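Local coordinates for protein alkane monooxygenase (Geobacillus thermodenitrificans, PDB 3B9O) that belongs to the luciferase-like monooxygenase family, folds as a TIM barrel and binds flavin mononucleotide in a pocket of that barrel, at residues K4-A9 with K50-F55; N8-N13 with G374-Q379; E41-L46 with A93-H98; L45-K50 with V405-G410. All coordinates share one frame; numbering follows the deposited sequence.

Contact 1: residues K4-A9 with K50-F55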
loop_
_atom_site.group_PDB
_atom_site.type_symbol
_atom_site.label_atom_id
_atom_site.label_comp_id
_atom_site.label_asym_id
_atom_site.label_seq_id
_atom_site.Cartn_x
_atom_site.Cartn_y
_atom_site.Cartn_z
ATOM N N LYS A 4 18.418 4.705 7.445
ATOM C CA LYS A 4 17.294 5.588 7.621
ATOM C C LYS A 4 15.965 4.858 7.329
ATOM O O LYS A 4 15.828 4.128 6.330
ATOM C CB LYS A 4 17.494 6.905 6.852
ATOM C CG LYS A 4 18.925 7.504 7.099
ATOM C CD LYS A 4 18.980 8.997 7.259
ATOM C CE LYS A 4 20.405 9.427 7.716
ATOM N NZ LYS A 4 20.485 10.912 8.089
ATOM N N ILE A 5 15.028 5.057 8.241
ATOM C CA ILE A 5 13.712 4.396 8.237
ATOM C C ILE A 5 12.817 5.044 7.182
ATOM O O ILE A 5 12.628 6.269 7.202
ATOM C CB ILE A 5 13.051 4.485 9.624
ATOM C CG1 ILE A 5 13.984 3.860 10.706
ATOM C CG2 ILE A 5 11.634 3.849 9.627
ATOM C CD1 ILE A 5 13.491 4.074 12.147
ATOM N N HIS A 6 12.319 4.230 6.252
ATOM C CA HIS A 6 11.331 4.706 5.274
ATOM C C HIS A 6 9.942 4.863 5.938
ATOM O O HIS A 6 9.474 3.983 6.650
ATOM C CB HIS A 6 11.279 3.788 4.034
ATOM C CG HIS A 6 12.581 3.680 3.295
ATOM N ND1 HIS A 6 12.975 4.588 2.327
ATOM C CD2 HIS A 6 13.552 2.736 3.337
ATOM C CE1 HIS A 6 14.155 4.231 1.848
ATOM N NE2 HIS A 6 14.529 3.115 2.447
ATOM N N ILE A 7 9.277 5.996 5.732
ATOM C CA ILE A 7 7.960 6.167 6.308
ATOM C C ILE A 7 6.944 6.562 5.244
ATOM O O ILE A 7 7.135 7.560 4.530
ATOM C CB ILE A 7 7.969 7.162 7.492
ATOM C CG1 ILE A 7 8.784 6.571 8.674
ATOM C CG2 ILE A 7 6.548 7.448 7.985
ATOM C CD1 ILE A 7 9.192 7.554 9.693
ATOM N N ASN A 8 5.876 5.771 5.158
ATOM C CA ASN A 8 4.719 6.069 4.316
ATOM C C ASN A 8 3.496 6.465 5.151
ATOM O O ASN A 8 3.287 5.928 6.244
ATOM C CB ASN A 8 4.313 4.849 3.502
ATOM C CG ASN A 8 5.399 4.358 2.586
ATOM O OD1 ASN A 8 6.291 5.111 2.183
ATOM N ND2 ASN A 8 5.320 3.077 2.233
ATOM N N ALA A 9 2.687 7.361 4.605
ATOM C CA ALA A 9 1.423 7.777 5.195
ATOM C C ALA A 9 0.355 6.838 4.684
ATOM O O ALA A 9 0.169 6.720 3.475
ATOM C CB ALA A 9 1.139 9.197 4.782
ATOM N N LYS A 50 8.886 15.177 5.209
ATOM C CA LYS A 50 9.850 14.303 4.472
ATOM C C LYS A 50 9.418 12.841 4.302
ATOM O O LYS A 50 10.273 11.969 4.122
ATOM C CB LYS A 50 11.298 14.368 5.049
ATOM C CG LYS A 50 11.723 15.764 5.464
ATOM C CD LYS A 50 11.937 16.666 4.273
ATOM C CE LYS A 50 12.231 18.090 4.760
ATOM N NZ LYS A 50 12.439 18.970 3.590
ATOM N N PHE A 51 8.114 12.572 4.347
ATOM C CA PHE A 51 7.637 11.208 4.146
ATOM C C PHE A 51 8.120 10.643 2.797
ATOM O O PHE A 51 8.132 11.364 1.832
ATOM C CB PHE A 51 6.092 11.192 4.164
ATOM C CG PHE A 51 5.489 11.020 5.547
ATOM C CD1 PHE A 51 5.747 11.943 6.565
ATOM C CD2 PHE A 51 4.641 9.952 5.822
ATOM C CE1 PHE A 51 5.178 11.789 7.837
ATOM C CE2 PHE A 51 4.043 9.808 7.069
ATOM C CZ PHE A 51 4.309 10.739 8.076
ATOM N N ASP A 52 8.480 9.362 2.727
ATOM C CA ASP A 52 8.706 8.711 1.424
ATOM C C ASP A 52 7.486 8.809 0.494
ATOM O O ASP A 52 7.606 9.182 -0.686
ATOM C CB ASP A 52 8.967 7.214 1.563
ATOM C CG ASP A 52 10.349 6.877 2.114
ATOM O OD1 ASP A 52 10.781 7.524 3.083
ATOM O OD2 ASP A 52 10.954 5.893 1.648
ATOM N N ALA A 53 6.332 8.409 1.013
ATOM C CA ALA A 53 5.164 8.243 0.131
ATOM C C ALA A 53 3.835 8.348 0.862
ATOM O O ALA A 53 3.759 8.227 2.117
ATOM C CB ALA A 53 5.266 6.898 -0.645
ATOM N N LEU A 54 2.799 8.574 0.061
ATOM C CA LEU A 54 1.420 8.400 0.463
ATOM C C LEU A 54 1.009 7.038 -0.057
ATOM O O LEU A 54 1.091 6.811 -1.272
ATOM C CB LEU A 54 0.575 9.462 -0.238
ATOM C CG LEU A 54 -0.803 9.870 0.295
ATOM C CD1 LEU A 54 -1.859 9.942 -0.719
ATOM C CD2 LEU A 54 -1.267 9.376 1.679
ATOM N N PHE A 55 0.562 6.148 0.837
ATOM C CA PHE A 55 0.203 4.770 0.461
ATOM C C PHE A 55 -1.318 4.665 0.534
ATOM O O PHE A 55 -1.909 4.783 1.614
ATOM C CB PHE A 55 0.903 3.749 1.407
ATOM C CG PHE A 55 0.703 2.287 1.033
ATOM C CD1 PHE A 55 1.799 1.484 0.737
ATOM C CD2 PHE A 55 -0.559 1.706 1.001
ATOM C CE1 PHE A 55 1.635 0.105 0.405
ATOM C CE2 PHE A 55 -0.738 0.324 0.639
ATOM C CZ PHE A 55 0.362 -0.465 0.362
HETATM O O HOH W 1 8.635 4.156 1.072
#

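Contact 2: residues N8-N13 with G374-Q379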
loop_
_atom_site.group_PDB
_atom_site.type_symbol
_atom_site.label_atom_id
_atom_site.label_comp_id
_atom_site.label_asym_id
_atom_site.label_seq_id
_atom_site.Cartn_x
_atom_site.Cartn_y
_atom_site.Cartn_z
ATOM N N ASN A 8 5.876 5.771 5.158
ATOM C CA ASN A 8 4.719 6.069 4.316
ATOM C C ASN A 8 3.496 6.465 5.151
ATOM O O ASN A 8 3.287 5.928 6.244
ATOM C CB ASN A 8 4.313 4.849 3.502
ATOM C CG ASN A 8 5.399 4.358 2.586
ATOM O OD1 ASN A 8 6.291 5.111 2.183
ATOM N ND2 ASN A 8 5.320 3.077 2.233
ATOM N N ALA A 9 2.687 7.361 4.605
ATOM C CA ALA A 9 1.423 7.777 5.195
ATOM C C ALA A 9 0.355 6.838 4.684
ATOM O O ALA A 9 0.169 6.720 3.475
ATOM C CB ALA A 9 1.139 9.197 4.782
ATOM N N PHE A 10 -0.317 6.137 5.582
ATOM C CA PHE A 10 -1.337 5.160 5.197
ATOM C C PHE A 10 -2.711 5.831 5.072
ATOM O O PHE A 10 -3.245 6.443 6.029
ATOM C CB PHE A 10 -1.404 4.015 6.200
ATOM C CG PHE A 10 -2.121 2.803 5.713
ATOM C CD1 PHE A 10 -1.931 2.325 4.420
ATOM C CD2 PHE A 10 -2.969 2.097 6.575
ATOM C CE1 PHE A 10 -2.590 1.181 3.978
ATOM C CE2 PHE A 10 -3.613 0.924 6.135
ATOM C CZ PHE A 10 -3.417 0.465 4.865
ATOM N N GLU A 11 -3.300 5.693 3.893
ATOM C CA GLU A 11 -4.518 6.456 3.589
ATOM C C GLU A 11 -5.460 5.639 2.707
ATOM O O GLU A 11 -5.097 4.587 2.203
ATOM C CB GLU A 11 -4.074 7.785 2.914
ATOM C CG GLU A 11 -5.073 8.884 2.709
ATOM C CD GLU A 11 -5.982 9.212 3.923
ATOM O OE1 GLU A 11 -6.927 8.463 4.166
ATOM O OE2 GLU A 11 -5.797 10.240 4.576
ATOM N N MET A 12 -6.684 6.128 2.542
ATOM C CA MET A 12 -7.650 5.537 1.627
ATOM C C MET A 12 -8.652 6.625 1.257
ATOM O O MET A 12 -9.058 7.426 2.116
ATOM C CB MET A 12 -8.388 4.324 2.265
ATOM C CG MET A 12 -9.249 3.510 1.256
ATOM S SD MET A 12 -9.775 1.936 1.977
ATOM C CE MET A 12 -11.129 1.536 0.887
ATOM N N ASN A 13 -9.093 6.590 -0.010
ATOM C CA ASN A 13 -10.021 7.576 -0.552
ATOM C C ASN A 13 -11.473 7.221 -0.095
ATOM O O ASN A 13 -12.324 6.850 -0.912
ATOM C CB ASN A 13 -9.920 7.583 -2.085
ATOM C CG ASN A 13 -10.502 8.817 -2.709
ATOM O OD1 ASN A 13 -10.395 9.007 -3.933
ATOM N ND2 ASN A 13 -11.081 9.709 -1.878
ATOM N N GLY A 374 10.928 -0.059 6.976
ATOM C CA GLY A 374 10.073 1.123 7.030
ATOM C C GLY A 374 8.716 0.810 7.635
ATOM O O GLY A 374 8.434 -0.329 8.004
ATOM N N PHE A 375 7.882 1.832 7.708
ATOM C CA PHE A 375 6.562 1.731 8.285
ATOM C C PHE A 375 5.509 2.389 7.404
ATOM O O PHE A 375 5.755 3.444 6.778
ATOM C CB PHE A 375 6.514 2.408 9.683
ATOM C CG PHE A 375 7.406 1.748 10.710
ATOM C CD1 PHE A 375 8.744 2.123 10.818
ATOM C CD2 PHE A 375 6.920 0.731 11.520
ATOM C CE1 PHE A 375 9.588 1.528 11.754
ATOM C CE2 PHE A 375 7.746 0.142 12.490
ATOM C CZ PHE A 375 9.088 0.541 12.587
ATOM N N ASN A 376 4.324 1.803 7.414
ATOM C CA ASN A 376 3.139 2.530 6.956
ATOM C C ASN A 376 2.465 3.096 8.193
ATOM O O ASN A 376 2.046 2.317 9.078
ATOM C CB ASN A 376 2.143 1.636 6.231
ATOM C CG ASN A 376 2.489 1.407 4.792
ATOM O OD1 ASN A 376 3.426 1.988 4.242
ATOM N ND2 ASN A 376 1.709 0.527 4.152
ATOM N N LEU A 377 2.413 4.423 8.285
ATOM C CA LEU A 377 1.788 5.081 9.420
ATOM C C LEU A 377 0.240 5.138 9.286
ATOM O O LEU A 377 -0.322 5.832 8.419
ATOM C CB LEU A 377 2.414 6.464 9.671
ATOM C CG LEU A 377 1.863 7.335 10.822
ATOM C CD1 LEU A 377 1.990 6.657 12.190
ATOM C CD2 LEU A 377 2.590 8.669 10.840
ATOM N N VAL A 378 -0.409 4.412 10.196
ATOM C CA VAL A 378 -1.836 4.266 10.269
ATOM C C VAL A 378 -2.413 5.450 11.064
ATOM O O VAL A 378 -1.842 5.852 12.103
ATOM C CB VAL A 378 -2.223 2.910 10.980
ATOM C CG1 VAL A 378 -3.755 2.721 11.026
ATOM C CG2 VAL A 378 -1.545 1.703 10.271
ATOM N N GLN A 379 -3.539 5.987 10.586
ATOM C CA GLN A 379 -4.181 7.140 11.226
ATOM C C GLN A 379 -5.304 6.761 12.199
ATOM O O GLN A 379 -6.097 5.885 11.910
ATOM C CB GLN A 379 -4.770 8.057 10.158
ATOM C CG GLN A 379 -3.737 8.582 9.143
ATOM C CD GLN A 379 -4.421 9.401 8.061
ATOM O OE1 GLN A 379 -4.632 8.918 6.948
ATOM N NE2 GLN A 379 -4.799 10.616 8.387
HETATM O O HOH W 2 -4.516 5.043 7.906
#

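Contact 3: residues E41-L46 with A93-H98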
loop_
_atom_site.group_PDB
_atom_site.type_symbol
_atom_site.label_atom_id
_atom_site.label_comp_id
_atom_site.label_asym_id
_atom_site.label_seq_id
_atom_site.Cartn_x
_atom_site.Cartn_y
_atom_site.Cartn_z
ATOM N N GLU A 41 -3.491 19.396 0.233
ATOM C CA GLU A 41 -2.973 19.856 1.545
ATOM C C GLU A 41 -2.260 18.695 2.257
ATOM O O GLU A 41 -1.177 18.869 2.810
ATOM C CB GLU A 41 -4.122 20.349 2.402
ATOM C CG GLU A 41 -4.643 21.779 2.034
ATOM C CD GLU A 41 -6.066 22.038 2.562
ATOM O OE1 GLU A 41 -6.508 21.347 3.503
ATOM O OE2 GLU A 41 -6.746 22.931 1.995
ATOM N N LEU A 42 -2.878 17.516 2.263
ATOM C CA LEU A 42 -2.186 16.303 2.775
ATOM C C LEU A 42 -0.787 16.069 2.144
ATOM O O LEU A 42 0.228 15.895 2.856
ATOM C CB LEU A 42 -3.083 15.061 2.658
ATOM C CG LEU A 42 -2.511 13.723 3.150
ATOM C CD1 LEU A 42 -2.011 13.807 4.649
ATOM C CD2 LEU A 42 -3.499 12.538 2.945
ATOM N N ALA A 43 -0.755 16.052 0.814
ATOM C CA ALA A 43 0.477 15.813 0.073
ATOM C C ALA A 43 1.529 16.845 0.491
ATOM O O ALA A 43 2.682 16.495 0.767
ATOM C CB ALA A 43 0.217 15.885 -1.461
ATOM N N GLN A 44 1.096 18.103 0.607
ATOM C CA GLN A 44 1.992 19.176 1.006
ATOM C C GLN A 44 2.520 18.978 2.438
ATOM O O GLN A 44 3.715 19.175 2.696
ATOM C CB GLN A 44 1.312 20.551 0.861
ATOM C CG GLN A 44 1.190 21.031 -0.607
ATOM C CD GLN A 44 0.281 22.257 -0.713
ATOM O OE1 GLN A 44 -0.884 22.270 -0.254
ATOM N NE2 GLN A 44 0.818 23.302 -1.283
ATOM N N LEU A 45 1.608 18.643 3.351
ATOM C CA LEU A 45 1.975 18.288 4.749
ATOM C C LEU A 45 3.027 17.150 4.760
ATOM O O LEU A 45 4.069 17.245 5.439
ATOM C CB LEU A 45 0.728 17.904 5.572
ATOM C CG LEU A 45 1.046 17.260 6.933
ATOM C CD1 LEU A 45 1.689 18.285 7.868
ATOM C CD2 LEU A 45 -0.238 16.704 7.540
ATOM N N LEU A 46 2.776 16.073 4.009
ATOM C CA LEU A 46 3.644 14.888 4.070
ATOM C C LEU A 46 5.040 15.211 3.533
ATOM O O LEU A 46 6.040 14.694 4.030
ATOM C CB LEU A 46 3.020 13.698 3.294
ATOM C CG LEU A 46 1.688 13.239 3.920
ATOM C CD1 LEU A 46 1.130 12.056 3.152
ATOM C CD2 LEU A 46 1.831 12.890 5.412
ATOM N N ALA A 93 0.689 15.136 -7.003
ATOM C CA ALA A 93 1.982 15.206 -7.650
ATOM C C ALA A 93 2.292 16.647 -8.047
ATOM O O ALA A 93 3.461 17.067 -7.994
ATOM C CB ALA A 93 2.018 14.273 -8.897
ATOM N N TYR A 94 1.258 17.398 -8.448
ATOM C CA TYR A 94 1.458 18.802 -8.909
ATOM C C TYR A 94 2.027 19.669 -7.789
ATOM O O TYR A 94 2.926 20.465 -8.050
ATOM C CB TYR A 94 0.174 19.449 -9.493
ATOM C CG TYR A 94 0.308 20.940 -9.842
ATOM C CD1 TYR A 94 1.097 21.364 -10.926
ATOM C CD2 TYR A 94 -0.341 21.912 -9.089
ATOM C CE1 TYR A 94 1.232 22.745 -11.241
ATOM C CE2 TYR A 94 -0.247 23.270 -9.391
ATOM C CZ TYR A 94 0.547 23.691 -10.464
ATOM O OH TYR A 94 0.655 25.047 -10.762
ATOM N N VAL A 95 1.557 19.468 -6.553
ATOM C CA VAL A 95 1.959 20.333 -5.397
ATOM C C VAL A 95 3.162 19.808 -4.635
ATOM O O VAL A 95 3.513 20.348 -3.599
ATOM C CB VAL A 95 0.779 20.570 -4.407
ATOM C CG1 VAL A 95 -0.398 21.223 -5.139
ATOM C CG2 VAL A 95 0.315 19.224 -3.744
ATOM N N THR A 96 3.791 18.734 -5.133
ATOM C CA THR A 96 4.967 18.161 -4.465
ATOM C C THR A 96 6.139 17.875 -5.423
ATOM O O THR A 96 5.938 17.694 -6.625
ATOM C CB THR A 96 4.594 16.840 -3.690
ATOM O OG1 THR A 96 4.037 15.902 -4.625
ATOM C CG2 THR A 96 3.572 17.094 -2.575
ATOM N N LYS A 97 7.367 17.864 -4.874
ATOM C CA LYS A 97 8.571 17.632 -5.646
ATOM C C LYS A 97 9.120 16.207 -5.550
ATOM O O LYS A 97 9.670 15.700 -6.515
ATOM C CB LYS A 97 9.656 18.631 -5.212
ATOM C CG LYS A 97 10.908 18.558 -6.030
ATOM C CD LYS A 97 11.933 19.583 -5.539
ATOM C CE LYS A 97 13.259 19.461 -6.290
ATOM N NZ LYS A 97 14.224 20.471 -5.721
ATOM N N HIS A 98 9.008 15.600 -4.365
ATOM C CA HIS A 98 9.661 14.332 -4.035
ATOM C C HIS A 98 8.735 13.260 -3.511
ATOM O O HIS A 98 9.019 12.083 -3.694
ATOM C CB HIS A 98 10.673 14.574 -2.921
ATOM C CG HIS A 98 11.797 15.457 -3.322
ATOM N ND1 HIS A 98 12.737 15.066 -4.248
ATOM C CD2 HIS A 98 12.150 16.704 -2.911
ATOM C CE1 HIS A 98 13.611 16.045 -4.417
ATOM N NE2 HIS A 98 13.294 17.037 -3.601
#

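Contact 4: residues L45-K50 with V405-G410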
loop_
_atom_site.group_PDB
_atom_site.type_symbol
_atom_site.label_atom_id
_atom_site.label_comp_id
_atom_site.label_asym_id
_atom_site.label_seq_id
_atom_site.Cartn_x
_atom_site.Cartn_y
_atom_site.Cartn_z
ATOM N N LEU A 45 1.608 18.643 3.351
ATOM C CA LEU A 45 1.975 18.288 4.749
ATOM C C LEU A 45 3.027 17.150 4.760
ATOM O O LEU A 45 4.069 17.245 5.439
ATOM C CB LEU A 45 0.728 17.904 5.572
ATOM C CG LEU A 45 1.046 17.260 6.933
ATOM C CD1 LEU A 45 1.689 18.285 7.868
ATOM C CD2 LEU A 45 -0.238 16.704 7.540
ATOM N N LEU A 46 2.776 16.073 4.009
ATOM C CA LEU A 46 3.644 14.888 4.070
ATOM C C LEU A 46 5.040 15.211 3.533
ATOM O O LEU A 46 6.040 14.694 4.030
ATOM C CB LEU A 46 3.020 13.698 3.294
ATOM C CG LEU A 46 1.688 13.239 3.920
ATOM C CD1 LEU A 46 1.130 12.056 3.152
ATOM C CD2 LEU A 46 1.831 12.890 5.412
ATOM N N GLU A 47 5.091 16.026 2.481
ATOM C CA GLU A 47 6.373 16.438 1.918
ATOM C C GLU A 47 7.129 17.334 2.894
ATOM O O GLU A 47 8.326 17.168 3.050
ATOM C CB GLU A 47 6.184 17.118 0.561
ATOM C CG GLU A 47 7.493 17.543 -0.062
ATOM C CD GLU A 47 7.450 17.514 -1.568
ATOM O OE1 GLU A 47 7.351 18.591 -2.198
ATOM O OE2 GLU A 47 7.492 16.421 -2.111
ATOM N N LYS A 48 6.427 18.261 3.565
ATOM C CA LYS A 48 7.010 19.012 4.676
ATOM C C LYS A 48 7.634 18.062 5.746
ATOM O O LYS A 48 8.753 18.309 6.213
ATOM C CB LYS A 48 5.997 20.025 5.277
ATOM C CG LYS A 48 6.335 20.492 6.688
ATOM C CD LYS A 48 5.178 21.351 7.329
ATOM C CE LYS A 48 4.943 20.979 8.829
ATOM N NZ LYS A 48 4.163 22.054 9.618
ATOM N N GLY A 49 6.928 16.992 6.121
ATOM C CA GLY A 49 7.476 15.986 7.033
ATOM C C GLY A 49 8.470 14.982 6.467
ATOM O O GLY A 49 8.820 14.015 7.153
ATOM N N LYS A 50 8.886 15.177 5.209
ATOM C CA LYS A 50 9.850 14.303 4.472
ATOM C C LYS A 50 9.418 12.841 4.302
ATOM O O LYS A 50 10.273 11.969 4.122
ATOM C CB LYS A 50 11.298 14.368 5.049
ATOM C CG LYS A 50 11.723 15.764 5.464
ATOM C CD LYS A 50 11.937 16.666 4.273
ATOM C CE LYS A 50 12.231 18.090 4.760
ATOM N NZ LYS A 50 12.439 18.970 3.590
ATOM N N VAL A 405 16.774 13.943 6.738
ATOM C CA VAL A 405 16.527 15.345 7.008
ATOM C C VAL A 405 16.052 16.079 5.767
ATOM O O VAL A 405 15.375 17.110 5.873
ATOM C CB VAL A 405 17.666 16.076 7.786
ATOM C CG1 VAL A 405 18.437 15.103 8.698
ATOM C CG2 VAL A 405 18.545 16.796 6.913
ATOM N N ASP A 406 16.371 15.524 4.600
ATOM C CA ASP A 406 15.768 16.005 3.357
ATOM C C ASP A 406 15.934 14.943 2.292
ATOM O O ASP A 406 16.681 13.994 2.455
ATOM C CB ASP A 406 16.392 17.328 2.904
ATOM C CG ASP A 406 15.404 18.214 2.101
ATOM O OD1 ASP A 406 14.319 17.743 1.674
ATOM O OD2 ASP A 406 15.746 19.406 1.908
ATOM N N TYR A 407 15.185 15.080 1.213
ATOM C CA TYR A 407 15.058 14.014 0.210
ATOM C C TYR A 407 16.303 13.819 -0.653
ATOM O O TYR A 407 17.005 14.798 -0.946
ATOM C CB TYR A 407 13.901 14.382 -0.749
ATOM C CG TYR A 407 12.521 14.265 -0.152
ATOM C CD1 TYR A 407 11.863 15.388 0.339
ATOM C CD2 TYR A 407 11.861 13.041 -0.115
ATOM C CE1 TYR A 407 10.565 15.293 0.852
ATOM C CE2 TYR A 407 10.574 12.925 0.408
ATOM C CZ TYR A 407 9.937 14.064 0.889
ATOM O OH TYR A 407 8.654 13.993 1.387
ATOM N N GLU A 408 16.535 12.568 -1.090
ATOM C CA GLU A 408 17.521 12.282 -2.154
ATOM C C GLU A 408 16.898 12.625 -3.506
ATOM O O GLU A 408 15.667 12.561 -3.678
ATOM C CB GLU A 408 17.878 10.776 -2.182
ATOM C CG GLU A 408 18.511 10.191 -0.940
ATOM C CD GLU A 408 19.988 10.513 -0.823
ATOM O OE1 GLU A 408 20.692 10.471 -1.862
ATOM O OE2 GLU A 408 20.443 10.810 0.307
ATOM N N GLU A 409 17.718 12.946 -4.505
ATOM C CA GLU A 409 17.087 13.206 -5.788
ATOM C C GLU A 409 16.897 11.942 -6.601
ATOM O O GLU A 409 17.620 10.931 -6.435
ATOM C CB GLU A 409 17.749 14.314 -6.622
ATOM C CG GLU A 409 16.703 15.049 -7.536
ATOM C CD GLU A 409 16.086 16.327 -6.893
ATOM O OE1 GLU A 409 16.410 16.654 -5.719
ATOM O OE2 GLU A 409 15.270 16.997 -7.575
ATOM N N GLY A 410 15.857 11.982 -7.416
ATOM C CA GLY A 410 15.607 10.907 -8.334
ATOM C C GLY A 410 14.188 10.371 -8.243
ATOM O O GLY A 410 13.312 10.905 -7.549
#

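Contact 1: residues K4-A9 with K50-F55
His6 ND1 gives its hydrogen to Asp52 OD2, with the carboxylate carbon lying in the imidazole plane at the ring edge while the carboxylate itself stands almost perpendicular to the ring (86°); the modelled separation is so short that its exact value is doubtful. The same OD2 receives a water that also donates to Asn8 OD1, 2.8 Å away. Asn8 turns its ND2 elsewhere, to Asn376. On the backbone, Asp52 N makes a weak, bent bond to Ile7 O, after which the pairing tightens: Ala9 N to Ala53 O is 2.8 Å and nearly straight, and Phe55 N to Ala9 O is 2.7 Å. The Phe51 ring takes Ile7 CG2 over one face, 4.0 Å from its centroid; chi1 of -66° sets Ile7 CG1 beside the backbone N and its CG2 anti to that N, over the ring. Ala9 CB lies 3.7 Å from Phe51 CD2 and 3.9 Å from Leu54 CD2. Farther out, Arg404 forms a salt bridge with Asp52 OD1 and so helps to position the carboxylate. Leu46 of helix 36-48 packs on Ala9, Phe51 and Leu54, while helix 384-399 adds Phe389 against Ile7. Two neighbouring parallel strands joined through an outer helix make a beta-alpha-beta crossover, the building unit of the TIM barrel, and Phe55 carries this one to within about 5 Å of the bound FMN.

Contact 2: residues N8-N13 with G374-Q379
Asn376 swings its amide back beside its own backbone N (chi1 -82°), and its OD1 thereby meets the amide of Asn8 on the paired strand. Asn8 ND2 donates to Asn376 OD1 at 3.0 Å, the two amide planes being turned 42° apart and the acceptor lying a little out of the donor's plane. Tyr225 OH is a second partner of ND2, so this buried amide nitrogen has two hydrogen-bond partners. Phe10 does the reverse with its first torsion: CG stands opposite the backbone N (chi1 -164°), and the ring runs alongside Val378, both side chains pointing the same way, with CD2 4.0 Å from Val378 CG2. Its plane is nearly parallel to the Asn376 amide, and Asn376 ND2 approaches Phe10 CD1 obliquely at 4.1 Å. Phe245 meets the same ring edge-to-face, and bound FMN is about 5 Å from the side chain.

The backbones that carry these groups pair in parallel. Asn8 N reaches Phe375 O at 2.8 Å, Leu377 N reaches Asn8 O at 2.7 Å, and Phe10 N bonds Leu377 O at 2.9 Å. The next rung is bridged by water, which donates to Phe10 O and accepts from Gln379 N. Close by, Glu11 OE1 takes the Met12 amide and a salt bridge from Arg30, while OE2 meets Tyr38. Strand 6-12 is the first of the chain and strand 374-378 the last; their parallel pairing is the seam that closes a TIM barrel.

Contact 3: residues E41-L46 with A93-H98
In the outer layer of the TIM barrel, Ala43 and Gln44 of helix 36-48 meet Val95 and Thr96, just where helix 89-94 gives way to the loop leading to strand 100-106. Ala43 and Thr96 form the buried part. Ala43 CB lies 3.7 Å from the methyl CG2 of Thr96 and 4.0 Å from Val95 CG2, and the carbonyl oxygen of Ala43 comes within 3.5 Å of the same Thr96 methyl. Gln44, an exposed residue, serves as the outer wall: its CG rests on Val95 CG2 at 3.7 Å, the two side chains crossing at about a right angle. The rotation of Thr96 explains which of its branches faces the helix. With OG1 between the backbone N and the carbonyl carbon (chi1 58°), the hydroxyl turns back to the carbonyl of Met92 and to Arg129, and the methyl is presented to Ala43. Directional bonds are found next door, where Glu47 accepts from the backbone nitrogens of Lys97 and His98. Between the two segments themselves there is no hydrogen bond, so the contact rests on the non-directional packing of small apolar groups.

Contact 4: residues L45-K50 with V405-G410
Tyr407 lies against Lys50, the C-prime residue of the Schellman motif that ends helix 36-48: Lys50 has positive phi, its N returns to Glu47 O, and Phe51 N to Leu46 O. The ring is set obliquely to the turn, with Tyr407 CZ 3.6 Å from Lys50 CA, and its edge is directed at the helix end, where Tyr407 CE1 lies 3.7 Å from Glu47 O, near the ring plane. Having CG beside the backbone N (chi1 -72°), Tyr407 can carry its hydroxyl past the turn to the carbonyl oxygen of Phe51, its hydrogen-bond partner. His98 stacks on the Tyr407 ring from the side away from Lys50.

Glu47 adds its aliphatic part, CG resting 3.9 Å from Tyr407 CE1. Its carboxylate plane is inclined 70° to the ring, and its oxygens go to the backbone nitrogens of Lys97, His98 and Leu99 rather than to the tyrosine.

Lys50 folds sharply at CG (chi2 -70°) and is extended thereafter, so its methylenes pass the Tyr407 ring and the carbonyl of Val405 on the way out. Lys50 CD is 3.9 Å from Tyr407 CE1, and Lys50 CE is 3.5 Å from Val405 O. The ammonium group ends in a salt bridge with Asp406, with a hydrogen bond that is weak. Both partners lie near the surface, and solvent would probably temper the attraction. The carboxylate is also steadied from its own chain: Asp406 OD1, 3.0 Å from Lys50 NZ, accepts from Tyr407 N at 2.8 Å, on its anti side but well out of the carboxylate plane.

How the contacts relate
From the N terminus, strand 6-12 makes the first two contacts: contact 1 closes a loop of some forty residues onto strand 53-57, and contact 2 closes one of about 360 onto strand 374-378, so the strand has a barrel neighbour on each edge. Helix 36-48 supplies the next two. Contact 3 ties it to the end of helix 89-94; it lies nested within the loop of contact 2 and crosses contact 1. Contact 4 joins the helix end to loop 405-410, between helices 384-399 and 412-417, and crosses contacts 1 and 2. Leu46 packing on Ala9 links barrel wall to outer layer, and contacts 3 and 4 meet through the Glu47 carboxylate and the backbone after helix 89-94.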